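Local coordinates for protein ethylbenzene dehydrogenase beta-subunit (Aromatoleum aromaticum, PDB 2IVF) that is the iron-sulfur subunit of a three-chain haem-containing assembly and holds three [4Fe-4S] clusters and one [3Fe-4S] cluster, at residues 304-307 with 308-312; 192-195 with 196-200; 84-88 with 89-93; 292-295 with 296-299. All blocks are in the same frame, centred on the assembly; numbering follows the deposited sequence.

Contact 1: 304-307 with 308-312; sequences PEVK and RVLAV
Glu305 and Arg308 meet at the start of helix 306-321. Their side chains run side by side and point the same way. Arg308 NH2 forms a salt bridge to Glu305 OE1 at 3.1 Å. The oxygen sits at the edge of the guanidinium, near its plane. The carboxylate plane is turned 75° from it, so the two groups do not lie flat together, and the hydrogen bond is weak. Arg308 reaches back because its chain bends at the third torsion (chi3 59°). The same NH2 also bonds to Lys255 O. On another side of the helix, Val306 CG1 packs alongside Leu310 CD1 at 3.7 Å. Val306 also packs on helix 295-302. The backbone positions these groups. Leu310 N bonds to Val306 O at 2.8 Å, Val309 N to Glu305 O at 3.1 Å and Ala311 N to Lys307 O at 3.1 Å. In the first turn a water accepts from Arg308 N and donates to Pro304 O. The helix start thus has a polar edge and an apolar one. The negative charge of Glu305 near the N-terminal end would probably interact favourably with the helix dipole, while Lys255 O helps to fix the arginine.

Contact 2: 192-195 with 196-200; sequences EACP and YKAIY. With SF4 (iron/sulfur cluster), chain S.
Lys197 curls back over Glu192 and Cys194 and bonds to both carbonyl oxygens. From CB the chain folds at its second and fourth torsions (chi2 -67°, chi4 -69°). CG and CD pass Cys194 O, and CE is near both that oxygen and Glu192 O. NZ donates to Cys194 O at 2.8 Å and to Glu192 O at 3.0 Å. In both bonds it stands above the carbonyl plane. Lys197 N reaches Cys194 O from the other face at 3.1 Å, closing a type I turn from Cys194 to Lys197. One buried oxygen is gripped from both sides. The turn presents Cys194 SG to the iron/sulfur cluster, where it binds iron FE1 at 2.4 Å. Cys151, Cys154 and Cys159 line the same cluster pocket. Ala198 N points a nearly straight bond (176°) at Cys194 SG, 3.2 Å away, and may tune the cluster. Tyr196 CD2 lies 3.6 Å from cluster sulfide S2 and obliquely against Pro195 CG. Its hydroxyl is tied to Leu260 O. Ile199 CG1 lies 3.2 Å from sulfide S3. A Cys-Pro step after a short helix, with a backbone N-H on the cysteine sulfur, is typical of ferredoxin-like 4Fe-4S dicluster domains.

Contact 3: 84-88 with 89-93; sequences VLPTL and IDSGD
Thr87 and Asp90 cross at a slant and bond to each other's backbone. Asp90 OD2 accepts from Thr87 N at 3.0 Å, with an N-H...O angle of 168°. The N-H meets this oxygen on its anti side, somewhat out of the carboxylate plane. In return, Thr87 OG1 accepts from Asp90 N at 3.0 Å. The hydroxyl can do this because it stands between the backbone N and the carbonyl carbon (chi1 59°), facing the turn that follows. This pair of reciprocal bonds is a capping box in form, though only a short turn follows and no regular helix. Ser91 turns its side chain back to the same residue. Its OG donates to Thr87 O at 2.8 Å, while Ser91 N reaches that oxygen from the opposite face at 2.9 Å. Pro86 CB lies against Ser91 OG and Asp90 CB. Asp93 N bonds to Leu88 O at 2.8 Å and Gly92 N to Ile89 O, a Schellman motif closing the turn, with Gly92 at positive phi (99°). A water bridges Leu85 O and Asp90 OD2. Asp90 OD1 makes a salt bridge with Arg66, and Leu88 N bonds to an acidic side chain of another protein chain. The buried carboxylate thus has partners at both oxygens. Arg66 probably favours its charged form, and the loop is fixed without regular secondary structure.

Contact 4: 292-295 with 296-299; sequences RIPL and DVLE
This is a local contact at the N-terminal end of helix 295-302, where the loop after strand 287-288 runs into the helix. Pro294 is the N-cap residue. Its carbonyl oxygen receives two weak bonds, from Val297 N at 3.2 Å and from Leu298 N at 3.4 Å. A firmer bond follows, from Glu299 N to Leu295 O at 2.8 Å. Ahead of the cap, Ile293 CG2 reaches Leu298 CG at 3.6 Å. The two side chains cross at about a right angle, and CG2 also meets both methyls of Leu298. Pro275 adjoins both residues, and Phe145 of strand 141-149 packs on Leu298. On another side of the turn, the Pro294 ring lies alongside Val297, with CB 3.9 Å from Val297 CG2. Asp296 OD1 lies 3.5 Å from Pro294 CB, because the first torsion (chi1 59°) swings the carboxylate back toward the proline. Leu295 crosses Glu299 obliquely, and its CG is 3.7 Å from Glu299 OE2. These contacts with the carboxylates are van der Waals in kind. Apolar contacts thus accompany a weakly bonded cap. The carboxylate of Asp296, near the first-turn N-H groups, would probably be stabilised in its charged form.

Overall arrangement
Along the chain the order is contact 3, contact 2, contact 4, contact 1. They form two pairs. Contacts 2 and 3 have centres 11 Å apart. They touch where Glu192 meets Leu85 and where Lys197 meets Val84 and Pro86, so the loop 84-93 packs beside the cluster-binding turn. Contacts 1 and 4 are also 11 Å apart between centres. They lie on the successive helices 306-321 and 295-302, with Val306 against Leu295. The pairs are well separated: the centres of contacts 1 and 3 are 34 Å apart, on opposite sides of the chain's centre. One pair thus belongs to the iron-sulfur core and its neighbouring loop, the other to a helical region late in the chain.

Contact 1: 304-307 with 308-312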
loop_
_atom_site.group_PDB
_atom_site.type_symbol
_atom_site.label_atom_id
_atom_site.label_comp_id
_atom_site.label_asym_id
_atom_site.label_seq_id
_atom_site.Cartn_x
_atom_site.Cartn_y
_atom_site.Cartn_z
ATOM N N PRO B 304 28.317 -5.873 17.944
ATOM C CA PRO B 304 28.484 -5.368 19.301
ATOM C C PRO B 304 28.433 -3.850 19.420
ATOM O O PRO B 304 28.366 -3.353 20.522
ATOM C CB PRO B 304 29.906 -5.811 19.670
ATOM C CG PRO B 304 30.623 -5.856 18.352
ATOM C CD PRO B 304 29.592 -6.409 17.410
ATOM N N GLU B 305 28.461 -3.122 18.312
ATOM C CA GLU B 305 28.419 -1.664 18.383
ATOM C C GLU B 305 27.013 -1.113 18.524
ATOM O O GLU B 305 26.847 0.069 18.680
ATOM C CB GLU B 305 29.133 -1.061 17.184
ATOM C CG GLU B 305 30.643 -1.413 17.259
ATOM C CD GLU B 305 31.465 -0.867 16.158
ATOM O OE1 GLU B 305 30.940 -0.048 15.365
ATOM O OE2 GLU B 305 32.673 -1.260 16.077
ATOM N N VAL B 306 25.999 -1.965 18.467
ATOM C CA VAL B 306 24.621 -1.488 18.516
ATOM C C VAL B 306 24.303 -0.583 19.733
ATOM O O VAL B 306 23.694 0.483 19.608
ATOM C CB VAL B 306 23.632 -2.659 18.472
ATOM C CG1 VAL B 306 22.155 -2.167 18.793
ATOM C CG2 VAL B 306 23.695 -3.337 17.097
ATOM N N LYS B 307 24.704 -1.017 20.915
ATOM C CA LYS B 307 24.433 -0.248 22.134
ATOM C C LYS B 307 24.958 1.189 22.033
ATOM O O LYS B 307 24.260 2.145 22.414
ATOM C CB LYS B 307 25.092 -0.933 23.343
ATOM C CG LYS B 307 24.770 -0.300 24.687
ATOM C CD LYS B 307 25.216 -1.233 25.812
ATOM C CE LYS B 307 24.653 -0.861 27.154
ATOM N NZ LYS B 307 25.449 -1.612 28.262
ATOM N N ARG B 308 26.207 1.337 21.583
ATOM C CA ARG B 308 26.824 2.645 21.375
ATOM C C ARG B 308 25.999 3.459 20.381
ATOM O O ARG B 308 25.627 4.611 20.625
ATOM C CB ARG B 308 28.296 2.493 20.866
ATOM C CG ARG B 308 28.978 3.875 20.501
ATOM C CD ARG B 308 30.388 3.783 19.896
ATOM N NE ARG B 308 30.324 3.003 18.690
ATOM C CZ ARG B 308 29.954 3.458 17.490
ATOM N NH1 ARG B 308 29.683 4.753 17.278
ATOM N NH2 ARG B 308 29.872 2.584 16.490
ATOM N N VAL B 309 25.659 2.823 19.278
ATOM C CA VAL B 309 24.926 3.520 18.258
ATOM C C VAL B 309 23.584 4.034 18.774
ATOM O O VAL B 309 23.229 5.181 18.536
ATOM C CB VAL B 309 24.753 2.658 17.051
ATOM C CG1 VAL B 309 23.783 3.343 16.048
ATOM C CG2 VAL B 309 26.189 2.385 16.483
ATOM N N LEU B 310 22.852 3.203 19.498
ATOM C CA LEU B 310 21.561 3.622 20.003
ATOM C C LEU B 310 21.749 4.798 20.941
ATOM O O LEU B 310 20.955 5.764 20.942
ATOM C CB LEU B 310 20.831 2.438 20.680
ATOM C CG LEU B 310 20.432 1.290 19.739
ATOM C CD1 LEU B 310 19.823 0.128 20.554
ATOM C CD2 LEU B 310 19.469 1.740 18.623
ATOM N N ALA B 311 22.820 4.750 21.735
ATOM C CA ALA B 311 23.087 5.808 22.682
ATOM C C ALA B 311 23.399 7.152 21.959
ATOM O O ALA B 311 22.970 8.213 22.407
ATOM C CB ALA B 311 24.197 5.403 23.618
ATOM N N VAL B 312 24.145 7.056 20.857
ATOM C CA VAL B 312 24.516 8.205 20.016
ATOM C C VAL B 312 23.221 8.765 19.401
ATOM O O VAL B 312 23.010 9.973 19.394
ATOM C CB VAL B 312 25.510 7.780 18.939
ATOM C CG1 VAL B 312 25.762 8.922 17.874
ATOM C CG2 VAL B 312 26.819 7.345 19.571
HETATM O O HOH W 1 28.429 -0.768 21.765
#

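Contact 2: 192-195 with 196-200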
loop_
_atom_site.group_PDB
_atom_site.type_symbol
_atom_site.label_atom_id
_atom_site.label_comp_id
_atom_site.label_asym_id
_atom_site.label_seq_id
_atom_site.Cartn_x
_atom_site.Cartn_y
_atom_site.Cartn_z
ATOM N N GLU B 192 25.423 -21.039 -2.883
ATOM C CA GLU B 192 25.653 -21.695 -1.608
ATOM C C GLU B 192 26.666 -20.915 -0.734
ATOM O O GLU B 192 26.548 -20.848 0.488
ATOM C CB GLU B 192 26.195 -23.124 -1.853
ATOM C CG GLU B 192 25.267 -24.062 -2.639
ATOM C CD GLU B 192 25.974 -25.313 -3.156
ATOM O OE1 GLU B 192 27.201 -25.422 -3.034
ATOM O OE2 GLU B 192 25.292 -26.174 -3.701
ATOM N N ALA B 193 27.676 -20.349 -1.391
ATOM C CA ALA B 193 28.731 -19.604 -0.733
ATOM C C ALA B 193 28.322 -18.234 -0.191
ATOM O O ALA B 193 28.897 -17.781 0.776
ATOM C CB ALA B 193 29.914 -19.444 -1.691
ATOM N N CYS B 194 27.407 -17.557 -0.848
ATOM C CA CYS B 194 26.996 -16.246 -0.405
ATOM C C CYS B 194 26.141 -16.427 0.843
ATOM O O CYS B 194 25.056 -16.968 0.752
ATOM C CB CYS B 194 26.194 -15.496 -1.460
ATOM S SG CYS B 194 25.321 -14.075 -0.725
ATOM N N PRO B 195 26.625 -15.952 2.006
ATOM C CA PRO B 195 25.908 -16.206 3.239
ATOM C C PRO B 195 24.689 -15.341 3.358
ATOM O O PRO B 195 23.920 -15.511 4.294
ATOM C CB PRO B 195 26.920 -15.811 4.290
ATOM C CG PRO B 195 27.669 -14.738 3.660
ATOM C CD PRO B 195 27.817 -15.132 2.233
ATOM N N TYR B 196 24.536 -14.392 2.438
ATOM C CA TYR B 196 23.306 -13.572 2.368
ATOM C C TYR B 196 22.239 -14.104 1.408
ATOM O O TYR B 196 21.112 -13.534 1.286
ATOM C CB TYR B 196 23.702 -12.169 1.950
ATOM C CG TYR B 196 24.618 -11.524 2.928
ATOM C CD1 TYR B 196 24.125 -10.844 4.045
ATOM C CD2 TYR B 196 25.972 -11.564 2.732
ATOM C CE1 TYR B 196 25.006 -10.279 5.000
ATOM C CE2 TYR B 196 26.868 -10.978 3.650
ATOM C CZ TYR B 196 26.378 -10.322 4.780
ATOM O OH TYR B 196 27.318 -9.775 5.642
ATOM N N LYS B 197 22.615 -15.136 0.662
ATOM C CA LYS B 197 21.813 -15.682 -0.441
ATOM C C LYS B 197 21.317 -14.598 -1.373
ATOM O O LYS B 197 20.124 -14.529 -1.695
ATOM C CB LYS B 197 20.688 -16.576 0.098
ATOM C CG LYS B 197 21.230 -17.807 0.848
ATOM C CD LYS B 197 21.953 -18.754 -0.125
ATOM C CE LYS B 197 22.729 -19.890 0.517
ATOM N NZ LYS B 197 23.953 -19.509 1.277
ATOM N N ALA B 198 22.262 -13.725 -1.747
ATOM C CA ALA B 198 22.011 -12.560 -2.600
ATOM C C ALA B 198 22.372 -12.840 -4.080
ATOM O O ALA B 198 22.480 -11.928 -4.900
ATOM C CB ALA B 198 22.774 -11.348 -2.070
ATOM N N ILE B 199 22.584 -14.103 -4.426
ATOM C CA ILE B 199 22.706 -14.512 -5.821
ATOM C C ILE B 199 21.623 -15.543 -6.044
ATOM O O ILE B 199 21.375 -16.385 -5.163
ATOM C CB ILE B 199 24.069 -15.166 -6.151
ATOM C CG1 ILE B 199 25.241 -14.300 -5.744
ATOM C CG2 ILE B 199 24.168 -15.473 -7.636
ATOM C CD1 ILE B 199 26.633 -14.746 -6.385
ATOM N N TYR B 200 21.004 -15.486 -7.230
ATOM C CA TYR B 200 19.768 -16.179 -7.544
ATOM C C TYR B 200 19.867 -16.888 -8.895
ATOM O O TYR B 200 20.210 -16.282 -9.898
ATOM C CB TYR B 200 18.582 -15.197 -7.623
ATOM C CG TYR B 200 18.443 -14.321 -6.411
ATOM C CD1 TYR B 200 17.671 -14.726 -5.339
ATOM C CD2 TYR B 200 19.170 -13.144 -6.298
ATOM C CE1 TYR B 200 17.605 -13.945 -4.168
ATOM C CE2 TYR B 200 19.106 -12.363 -5.144
ATOM C CZ TYR B 200 18.322 -12.752 -4.093
ATOM O OH TYR B 200 18.245 -11.983 -2.947
HETATM FE FE1 SF4 S . 26.734 -12.357 -1.489
HETATM FE FE2 SF4 S . 28.691 -11.976 -3.206
HETATM FE FE3 SF4 S . 28.567 -10.473 -0.913
HETATM FE FE4 SF4 S . 26.719 -10.051 -2.895
HETATM S S1 SF4 S . 29.001 -9.697 -3.018
HETATM S S2 SF4 S . 26.314 -10.298 -0.636
HETATM S S3 SF4 S . 26.501 -12.142 -3.740
HETATM S S4 SF4 S . 28.962 -12.740 -1.050
#

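Contact 3: 84-88 with 89-93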
loop_
_atom_site.group_PDB
_atom_site.type_symbol
_atom_site.label_atom_id
_atom_site.label_comp_id
_atom_site.label_asym_id
_atom_site.label_seq_id
_atom_site.Cartn_x
_atom_site.Cartn_y
_atom_site.Cartn_z
ATOM N N VAL B 84 23.877 -24.207 1.412
ATOM C CA VAL B 84 22.836 -24.978 0.734
ATOM C C VAL B 84 22.020 -24.080 -0.166
ATOM O O VAL B 84 21.912 -22.888 0.073
ATOM C CB VAL B 84 21.904 -25.726 1.717
ATOM C CG1 VAL B 84 22.699 -26.669 2.611
ATOM C CG2 VAL B 84 21.143 -24.806 2.546
ATOM N N LEU B 85 21.427 -24.668 -1.194
ATOM C CA LEU B 85 20.748 -23.917 -2.208
ATOM C C LEU B 85 19.330 -23.650 -1.778
ATOM O O LEU B 85 18.628 -24.565 -1.323
ATOM C CB LEU B 85 20.736 -24.675 -3.529
ATOM C CG LEU B 85 22.113 -24.797 -4.163
ATOM C CD1 LEU B 85 22.080 -25.804 -5.276
ATOM C CD2 LEU B 85 22.594 -23.449 -4.641
ATOM N N PRO B 86 18.890 -22.403 -1.921
ATOM C CA PRO B 86 17.479 -22.140 -1.768
ATOM C C PRO B 86 16.636 -22.702 -2.891
ATOM O O PRO B 86 17.083 -22.828 -4.047
ATOM C CB PRO B 86 17.383 -20.619 -1.812
ATOM C CG PRO B 86 18.734 -20.126 -1.773
ATOM C CD PRO B 86 19.645 -21.181 -2.201
ATOM N N THR B 87 15.391 -22.975 -2.538
ATOM C CA THR B 87 14.413 -23.446 -3.487
ATOM C C THR B 87 13.662 -22.241 -4.041
ATOM O O THR B 87 13.839 -21.106 -3.575
ATOM C CB THR B 87 13.429 -24.372 -2.789
ATOM O OG1 THR B 87 12.815 -23.610 -1.742
ATOM C CG2 THR B 87 14.128 -25.654 -2.219
ATOM N N LEU B 88 12.827 -22.481 -5.060
ATOM C CA LEU B 88 11.982 -21.450 -5.628
ATOM C C LEU B 88 11.082 -20.850 -4.555
ATOM O O LEU B 88 10.896 -19.617 -4.479
ATOM C CB LEU B 88 11.102 -22.022 -6.736
ATOM C CG LEU B 88 10.125 -21.055 -7.415
ATOM C CD1 LEU B 88 10.831 -19.750 -7.700
ATOM C CD2 LEU B 88 9.524 -21.682 -8.689
ATOM N N ILE B 89 10.519 -21.737 -3.728
ATOM C CA ILE B 89 9.659 -21.277 -2.629
ATOM C C ILE B 89 10.460 -20.459 -1.643
ATOM O O ILE B 89 10.024 -19.369 -1.276
ATOM C CB ILE B 89 8.896 -22.432 -1.930
ATOM C CG1 ILE B 89 7.888 -23.036 -2.906
ATOM C CG2 ILE B 89 8.104 -21.954 -0.684
ATOM C CD1 ILE B 89 7.453 -24.403 -2.489
ATOM N N ASP B 90 11.639 -20.941 -1.246
ATOM C CA ASP B 90 12.512 -20.172 -0.335
ATOM C C ASP B 90 12.744 -18.769 -0.904
ATOM O O ASP B 90 12.836 -17.782 -0.161
ATOM C CB ASP B 90 13.888 -20.822 -0.156
ATOM C CG ASP B 90 13.871 -22.103 0.631
ATOM O OD1 ASP B 90 12.996 -22.286 1.495
ATOM O OD2 ASP B 90 14.788 -22.932 0.396
ATOM N N SER B 91 12.841 -18.689 -2.242
ATOM C CA SER B 91 13.168 -17.483 -2.940
ATOM C C SER B 91 11.944 -16.643 -3.239
ATOM O O SER B 91 11.989 -15.710 -4.039
ATOM C CB SER B 91 13.940 -17.832 -4.219
ATOM O OG SER B 91 15.077 -18.619 -3.876
ATOM N N GLY B 92 10.827 -17.000 -2.623
ATOM C CA GLY B 92 9.632 -16.164 -2.673
ATOM C C GLY B 92 8.594 -16.608 -3.689
ATOM O O GLY B 92 7.520 -16.017 -3.763
ATOM N N ASP B 93 8.934 -17.622 -4.492
ATOM C CA ASP B 93 8.016 -18.226 -5.450
ATOM C C ASP B 93 7.768 -17.184 -6.530
ATOM O O ASP B 93 8.468 -16.191 -6.596
ATOM C CB ASP B 93 6.701 -18.633 -4.772
ATOM C CG ASP B 93 6.030 -19.868 -5.427
ATOM O OD1 ASP B 93 5.791 -19.849 -6.665
ATOM O OD2 ASP B 93 5.719 -20.824 -4.679
HETATM O O HOH W 2 17.095 -25.177 0.883
#

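Contact 4: 292-295 with 296-299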
loop_
_atom_site.group_PDB
_atom_site.type_symbol
_atom_site.label_atom_id
_atom_site.label_comp_id
_atom_site.label_asym_id
_atom_site.label_seq_id
_atom_site.Cartn_x
_atom_site.Cartn_y
_atom_site.Cartn_z
ATOM N N ARG B 292 11.686 -1.500 23.819
ATOM C CA ARG B 292 11.314 -2.909 23.924
ATOM C C ARG B 292 12.173 -3.831 23.040
ATOM O O ARG B 292 12.117 -5.058 23.189
ATOM C CB ARG B 292 9.883 -3.089 23.521
ATOM C CG ARG B 292 9.764 -2.733 22.040
ATOM C CD ARG B 292 8.494 -2.517 21.607
ATOM N NE ARG B 292 7.740 -1.512 22.300
ATOM C CZ ARG B 292 6.429 -1.619 22.447
ATOM N NH1 ARG B 292 5.787 -2.647 21.910
ATOM N NH2 ARG B 292 5.754 -0.683 23.073
ATOM N N ILE B 293 12.936 -3.283 22.102
ATOM C CA ILE B 293 13.687 -4.162 21.186
ATOM C C ILE B 293 14.875 -4.700 21.978
ATOM O O ILE B 293 15.676 -3.924 22.526
ATOM C CB ILE B 293 14.222 -3.478 19.920
ATOM C CG1 ILE B 293 13.093 -2.812 19.127
ATOM C CG2 ILE B 293 15.008 -4.524 19.076
ATOM C CD1 ILE B 293 13.572 -2.025 17.981
ATOM N N PRO B 294 14.962 -6.024 22.096
ATOM C CA PRO B 294 16.053 -6.579 22.853
ATOM C C PRO B 294 17.385 -6.316 22.193
ATOM O O PRO B 294 17.563 -6.500 20.974
ATOM C CB PRO B 294 15.730 -8.070 22.901
ATOM C CG PRO B 294 14.249 -8.143 22.590
ATOM C CD PRO B 294 14.049 -7.073 21.600
ATOM N N LEU B 295 18.322 -5.844 22.979
ATOM C CA LEU B 295 19.598 -5.454 22.395
ATOM C C LEU B 295 20.283 -6.670 21.735
ATOM O O LEU B 295 20.913 -6.541 20.685
ATOM C CB LEU B 295 20.492 -4.842 23.467
ATOM C CG LEU B 295 21.935 -4.462 23.146
ATOM C CD1 LEU B 295 22.013 -3.473 21.968
ATOM C CD2 LEU B 295 22.655 -3.954 24.440
ATOM N N ASP B 296 20.179 -7.848 22.347
ATOM C CA ASP B 296 20.905 -8.985 21.818
ATOM C C ASP B 296 20.386 -9.399 20.456
ATOM O O ASP B 296 21.148 -9.891 19.644
ATOM C CB ASP B 296 20.975 -10.170 22.811
ATOM C CG ASP B 296 19.605 -10.689 23.231
ATOM O OD1 ASP B 296 18.599 -10.002 23.047
ATOM O OD2 ASP B 296 19.537 -11.805 23.798
ATOM N N VAL B 297 19.114 -9.128 20.181
ATOM C CA VAL B 297 18.542 -9.337 18.866
ATOM C C VAL B 297 19.183 -8.428 17.832
ATOM O O VAL B 297 19.649 -8.900 16.804
ATOM C CB VAL B 297 16.981 -9.139 18.895
ATOM C CG1 VAL B 297 16.378 -9.168 17.484
ATOM C CG2 VAL B 297 16.360 -10.256 19.750
ATOM N N LEU B 298 19.314 -7.144 18.153
ATOM C CA LEU B 298 19.917 -6.204 17.235
ATOM C C LEU B 298 21.411 -6.498 17.092
ATOM O O LEU B 298 21.944 -6.379 15.997
ATOM C CB LEU B 298 19.704 -4.746 17.645
ATOM C CG LEU B 298 18.272 -4.269 17.616
ATOM C CD1 LEU B 298 18.161 -2.786 17.986
ATOM C CD2 LEU B 298 17.728 -4.485 16.227
ATOM N N GLU B 299 22.049 -6.908 18.172
ATOM C CA GLU B 299 23.454 -7.318 18.129
ATOM C C GLU B 299 23.649 -8.535 17.229
ATOM O O GLU B 299 24.698 -8.676 16.598
ATOM C CB GLU B 299 24.010 -7.664 19.516
ATOM C CG GLU B 299 24.212 -6.464 20.411
ATOM C CD GLU B 299 24.682 -6.819 21.788
ATOM O OE1 GLU B 299 24.518 -7.980 22.189
ATOM O OE2 GLU B 299 25.213 -5.920 22.472
#